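PDB 3CIN: Myo-inositol-1-phosphate synthase-related protein from Thermotoga maritima MSB8, which belongs to the myo-inositol-1-phosphate synthase family and binds nicotinamide-adenine-dinucleotide on a Rossmann-like domain. Local coordinates for residues L342-E351 / K382-K390. Numbering follows the deposited sequence.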
ATOM      1  N   LEU A 342      13.114 -24.883 -23.674  1.00 28.76           N
ATOM      2  CA  LEU A 342      13.796 -23.971 -24.575  1.00 28.46           C
ATOM      3  C   LEU A 342      15.286 -24.301 -24.711  1.00 28.76           C
ATOM      4  O   LEU A 342      15.902 -24.052 -25.768  1.00 29.50           O
ATOM      5  CB  LEU A 342      13.644 -22.537 -24.082  1.00 28.86           C
ATOM      6  CG  LEU A 342      12.246 -21.923 -24.088  1.00 33.83           C
ATOM      7  CD1 LEU A 342      12.241 -20.578 -23.318  1.00 31.16           C
ATOM      8  CD2 LEU A 342      11.692 -21.770 -25.511  1.00 29.55           C
ATOM      9  N   GLY A 343      15.900 -24.814 -23.659  1.00 30.52           N
ATOM     10  CA  GLY A 343      17.315 -25.213 -23.750  1.00 31.02           C
ATOM     11  C   GLY A 343      17.503 -26.354 -24.734  1.00 29.91           C
ATOM     12  O   GLY A 343      18.463 -26.373 -25.490  1.00 31.29           O
ATOM     13  N   LYS A 344      16.603 -27.325 -24.703  1.00 29.05           N
ATOM     14  CA  LYS A 344      16.657 -28.442 -25.676  1.00 28.50           C
ATOM     15  C   LYS A 344      16.438 -27.959 -27.122  1.00 27.36           C
ATOM     16  O   LYS A 344      17.087 -28.434 -28.047  1.00 31.66           O
ATOM     17  CB  LYS A 344      15.646 -29.497 -25.271  1.00 31.08           C
ATOM     18  CG  LYS A 344      15.636 -30.750 -26.101  1.00 31.32           C
ATOM     19  CD  LYS A 344      16.977 -31.464 -26.019  1.00 36.75           C
ATOM     20  CE  LYS A 344      16.932 -32.888 -26.532  1.00 39.55           C
ATOM     21  NZ  LYS A 344      16.202 -33.026 -27.813  1.00 45.74           N
ATOM     22  N   ILE A 345      15.523 -26.999 -27.350  1.00 27.38           N
ATOM     23  CA  ILE A 345      15.383 -26.396 -28.663  1.00 29.08           C
ATOM     24  C   ILE A 345      16.668 -25.691 -29.121  1.00 28.49           C
ATOM     25  O   ILE A 345      17.125 -25.858 -30.262  1.00 31.33           O
ATOM     26  CB  ILE A 345      14.178 -25.389 -28.716  1.00 31.47           C
ATOM     27  CG1 ILE A 345      12.839 -26.160 -28.586  1.00 33.35           C
ATOM     28  CG2 ILE A 345      14.183 -24.602 -30.000  1.00 30.83           C
ATOM     29  CD1 ILE A 345      11.631 -25.271 -28.203  1.00 31.41           C
ATOM     30  N   ALA A 346      17.268 -24.889 -28.238  1.00 29.31           N
ATOM     31  CA  ALA A 346      18.503 -24.198 -28.596  1.00 28.18           C
ATOM     32  C   ALA A 346      19.624 -25.165 -28.898  1.00 30.98           C
ATOM     33  O   ALA A 346      20.400 -24.975 -29.839  1.00 31.33           O
ATOM     34  CB  ALA A 346      18.913 -23.214 -27.524  1.00 29.30           C
ATOM     35  N   LEU A 347      19.687 -26.218 -28.111  1.00 30.78           N
ATOM     36  CA  LEU A 347      20.658 -27.310 -28.359  1.00 29.81           C
ATOM     37  C   LEU A 347      20.412 -27.989 -29.685  1.00 33.56           C
ATOM     38  O   LEU A 347      21.370 -28.191 -30.474  1.00 32.47           O
ATOM     39  CB  LEU A 347      20.623 -28.299 -27.187  1.00 32.99           C
ATOM     40  CG  LEU A 347      21.355 -29.614 -27.388  1.00 33.73           C
ATOM     41  CD1 LEU A 347      22.832 -29.312 -27.586  1.00 33.72           C
ATOM     42  CD2 LEU A 347      21.127 -30.453 -26.136  1.00 32.82           C
ATOM     43  N   ASP A 348      19.162 -28.377 -29.949  1.00 31.40           N
ATOM     44  CA  ASP A 348      18.774 -28.974 -31.238  1.00 33.99           C
ATOM     45  C   ASP A 348      19.169 -28.080 -32.421  1.00 31.71           C
ATOM     46  O   ASP A 348      19.612 -28.557 -33.465  1.00 31.37           O
ATOM     47  CB  ASP A 348      17.263 -29.252 -31.309  1.00 33.86           C
ATOM     48  CG  ASP A 348      16.799 -30.318 -30.334  1.00 43.33           C
ATOM     49  OD1 ASP A 348      17.620 -31.093 -29.778  1.00 37.67           O
ATOM     50  OD2 ASP A 348      15.568 -30.351 -30.126  1.00 55.21           O
ATOM     51  N   ARG A 349      19.026 -26.796 -32.255  1.00 31.65           N
ATOM     52  CA  ARG A 349      19.440 -25.820 -33.270  1.00 33.58           C
ATOM     53  C   ARG A 349      20.944 -25.480 -33.291  1.00 33.48           C
ATOM     54  O   ARG A 349      21.375 -24.656 -34.088  1.00 31.83           O
ATOM     55  CB  ARG A 349      18.709 -24.513 -33.010  1.00 35.21           C
ATOM     56  CG  ARG A 349      17.234 -24.588 -33.256  1.00 34.57           C
ATOM     57  CD  ARG A 349      16.669 -23.238 -32.948  1.00 35.08           C
ATOM     58  NE  ARG A 349      15.223 -23.219 -32.952  1.00 35.73           N
ATOM     59  CZ  ARG A 349      14.521 -22.150 -32.584  1.00 33.55           C
ATOM     60  NH1 ARG A 349      15.138 -21.053 -32.194  1.00 35.70           N
ATOM     61  NH2 ARG A 349      13.205 -22.201 -32.587  1.00 38.32           N
ATOM     62  N   LYS A 350      21.724 -26.059 -32.383  1.00 32.68           N
ATOM     63  CA  LYS A 350      23.153 -25.750 -32.237  1.00 34.58           C
ATOM     64  C   LYS A 350      23.448 -24.269 -31.985  1.00 35.28           C
ATOM     65  O   LYS A 350      24.416 -23.726 -32.474  1.00 33.05           O
ATOM     66  CB  LYS A 350      23.971 -26.315 -33.413  1.00 36.85           C
ATOM     67  CG  LYS A 350      23.671 -27.771 -33.658  1.00 38.78           C
ATOM     68  CD  LYS A 350      24.712 -28.441 -34.509  1.00 40.29           C
ATOM     69  CE  LYS A 350      24.166 -29.698 -35.149  1.00 49.71           C
ATOM     70  NZ  LYS A 350      23.390 -30.517 -34.200  1.00 54.08           N
ATOM     71  N   GLU A 351      22.624 -23.614 -31.174  1.00 32.37           N
ATOM     72  CA  GLU A 351      22.824 -22.180 -30.924  1.00 34.97           C
ATOM     73  C   GLU A 351      23.717 -22.022 -29.676  1.00 36.38           C
ATOM     74  O   GLU A 351      23.259 -21.573 -28.612  1.00 37.37           O
ATOM     75  CB  GLU A 351      21.483 -21.453 -30.688  1.00 37.23           C
ATOM     76  CG  GLU A 351      20.544 -21.446 -31.890  1.00 45.37           C
ATOM     77  CD  GLU A 351      19.450 -20.373 -31.770  1.00 44.25           C
ATOM     78  OE1 GLU A 351      19.489 -19.574 -30.799  1.00 46.77           O
ATOM     79  OE2 GLU A 351      18.569 -20.316 -32.675  1.00 61.89           O
ATOM     80  N   LYS A 382       9.383 -11.220 -28.641  1.00 31.76           N
ATOM     81  CA  LYS A 382      10.588 -11.697 -29.353  1.00 30.07           C
ATOM     82  C   LYS A 382      11.022 -13.119 -28.986  1.00 29.46           C
ATOM     83  O   LYS A 382      11.518 -13.852 -29.824  1.00 32.80           O
ATOM     84  CB  LYS A 382      11.739 -10.724 -29.130  1.00 32.79           C
ATOM     85  CG  LYS A 382      11.497  -9.361 -29.798  1.00 36.39           C
ATOM     86  CD  LYS A 382      12.697  -8.422 -29.578  1.00 38.75           C
ATOM     87  CE  LYS A 382      12.577  -7.085 -30.352  1.00 46.52           C
ATOM     88  NZ  LYS A 382      13.324  -7.048 -31.662  1.00 50.73           N
ATOM     89  N   MET A 383      10.774 -13.491 -27.738  1.00 29.68           N
ATOM     90  CA  MET A 383      11.041 -14.834 -27.262  1.00 26.99           C
ATOM     91  C   MET A 383      10.050 -15.776 -27.927  1.00 31.61           C
ATOM     92  O   MET A 383      10.470 -16.805 -28.410  1.00 30.13           O
ATOM     93  CB  MET A 383      10.933 -14.908 -25.745  1.00 27.29           C
ATOM     94  CG  MET A 383      11.304 -16.205 -25.153  1.00 28.80           C
ATOM     95  SD  MET A 383       9.863 -17.314 -25.072  1.00 31.97           S
ATOM     96  CE  MET A 383       8.857 -16.430 -23.841  1.00 30.74           C
ATOM     97  N   ARG A 384       8.760 -15.427 -27.994  1.00 29.87           N
ATOM     98  CA  ARG A 384       7.806 -16.298 -28.746  1.00 29.72           C
ATOM     99  C   ARG A 384       8.281 -16.532 -30.189  1.00 34.54           C
ATOM    100  O   ARG A 384       8.273 -17.653 -30.683  1.00 32.72           O
ATOM    101  CB  ARG A 384       6.408 -15.748 -28.725  1.00 29.96           C
ATOM    102  CG  ARG A 384       5.750 -15.686 -27.338  1.00 31.84           C
ATOM    103  CD  ARG A 384       4.292 -15.232 -27.435  1.00 32.34           C
ATOM    104  NE  ARG A 384       3.464 -16.137 -28.234  1.00 32.36           N
ATOM    105  CZ  ARG A 384       2.870 -17.231 -27.766  1.00 32.94           C
ATOM    106  NH1 ARG A 384       2.926 -17.545 -26.472  1.00 36.29           N
ATOM    107  NH2 ARG A 384       2.178 -17.995 -28.591  1.00 31.69           N
ATOM    108  N   ILE A 385       8.723 -15.481 -30.865  1.00 30.40           N
ATOM    109  CA  ILE A 385       9.157 -15.616 -32.244  1.00 30.47           C
ATOM    110  C   ILE A 385      10.363 -16.545 -32.313  1.00 31.61           C
ATOM    111  O   ILE A 385      10.425 -17.370 -33.185  1.00 31.76           O
ATOM    112  CB  ILE A 385       9.492 -14.260 -32.875  1.00 30.98           C
ATOM    113  CG1 ILE A 385       8.210 -13.447 -33.064  1.00 31.28           C
ATOM    114  CG2 ILE A 385      10.169 -14.449 -34.268  1.00 30.78           C
ATOM    115  CD1 ILE A 385       8.440 -11.907 -33.166  1.00 32.95           C
ATOM    116  N   TRP A 386      11.311 -16.394 -31.397  1.00 31.07           N
ATOM    117  CA  TRP A 386      12.503 -17.279 -31.345  1.00 30.76           C
ATOM    118  C   TRP A 386      12.091 -18.746 -31.199  1.00 30.55           C
ATOM    119  O   TRP A 386      12.699 -19.652 -31.816  1.00 30.77           O
ATOM    120  CB  TRP A 386      13.410 -16.880 -30.171  1.00 33.59           C
ATOM    121  CG  TRP A 386      14.659 -17.741 -30.065  1.00 32.27           C
ATOM    122  CD1 TRP A 386      15.879 -17.521 -30.660  1.00 31.30           C
ATOM    123  CD2 TRP A 386      14.777 -18.977 -29.354  1.00 30.60           C
ATOM    124  NE1 TRP A 386      16.739 -18.532 -30.347  1.00 30.95           N
ATOM    125  CE2 TRP A 386      16.092 -19.422 -29.515  1.00 27.21           C
ATOM    126  CE3 TRP A 386      13.899 -19.728 -28.560  1.00 32.62           C
ATOM    127  CZ2 TRP A 386      16.548 -20.635 -28.962  1.00 36.08           C
ATOM    128  CZ3 TRP A 386      14.349 -20.908 -28.018  1.00 32.58           C
ATOM    129  CH2 TRP A 386      15.647 -21.354 -28.226  1.00 33.28           C
ATOM    130  N   ALA A 387      11.056 -18.985 -30.402  1.00 32.26           N
ATOM    131  CA  ALA A 387      10.597 -20.336 -30.066  1.00 32.69           C
ATOM    132  C   ALA A 387       9.792 -20.954 -31.165  1.00 34.48           C
ATOM    133  O   ALA A 387       9.366 -22.088 -31.018  1.00 37.25           O
ATOM    134  CB  ALA A 387       9.754 -20.325 -28.778  1.00 31.18           C
ATOM    135  N   GLY A 388       9.520 -20.215 -32.235  1.00 35.41           N
ATOM    136  CA  GLY A 388       8.669 -20.703 -33.340  1.00 35.95           C
ATOM    137  C   GLY A 388       7.172 -20.572 -33.116  1.00 34.73           C
ATOM    138  O   GLY A 388       6.382 -21.278 -33.729  1.00 37.52           O
ATOM    139  N   LEU A 389       6.758 -19.657 -32.264  1.00 28.38           N
ATOM    140  CA  LEU A 389       5.352 -19.433 -32.000  1.00 29.57           C
ATOM    141  C   LEU A 389       4.899 -18.146 -32.624  1.00 34.64           C
ATOM    142  O   LEU A 389       5.730 -17.328 -33.003  1.00 42.51           O
ATOM    143  CB  LEU A 389       5.102 -19.392 -30.496  1.00 30.81           C
ATOM    144  CG  LEU A 389       5.602 -20.603 -29.710  1.00 32.77           C
ATOM    145  CD1 LEU A 389       5.514 -20.328 -28.213  1.00 34.94           C
ATOM    146  CD2 LEU A 389       4.834 -21.880 -30.061  1.00 30.22           C
ATOM    147  N   LYS A 390       3.581 -17.986 -32.750  1.00 36.14           N
ATOM    148  CA  LYS A 390       2.968 -16.723 -33.189  1.00 39.02           C
ATOM    149  C   LYS A 390       2.928 -15.791 -31.982  1.00 41.68           C
ATOM    150  O   LYS A 390       2.809 -16.276 -30.858  1.00 40.54           O
ATOM    151  CB  LYS A 390       1.551 -16.962 -33.727  1.00 39.46           C
TER
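With CG anti to the backbone N (chi1 -180°), W386 carries its indole off the last turn of its helix so that the ring end lies against 342-351, while R349, extended from CG to NE, reaches back over it. The guanidinium has two jobs. End-on, NH1 and NH2 both donate to the carbonyl oxygen of W386, at 2.8 Å and 2.7 Å, and this oxygen lies in the guanidinium plane. R349 CZ stands 4.3 Å from the centroid of the six-membered ring, a cation-pi contact with the planes 53° apart. Arginine suits the place because its several N-H groups and spread-out charge let it grip a helix-end carbonyl while NH1 dips over the aromatic face. Tryptophan offers that face, an edge N-H and an apolar ring. W386 NE1 donates to E351 OE1 (3.0 Å), almost in the indole plane; glutamate supplies the acceptor, and its carboxylate, turned nearly perpendicular, also forms a long salt bridge from OE2 to R349 NH1. At the benzene end, A346 CB, small enough for close approach, lies 3.8 Å from W386 CZ2 at the edge. Leucine's branched end serves two neighbours: L342 CD2 is 3.8 Å from W386 CZ3 and also touches A387 CB. Both helices finish in Schellman motifs, at K350 and at G388, where glycine takes the positive phi with ease. The contact thus joins the C-terminal ends of helices 328-348 and 376-386, their short segments inclined at 52°; L342 and A346 also pack on strand 214-217 of the parallel sheet, and L342, M383 and W386 on helix 356-362.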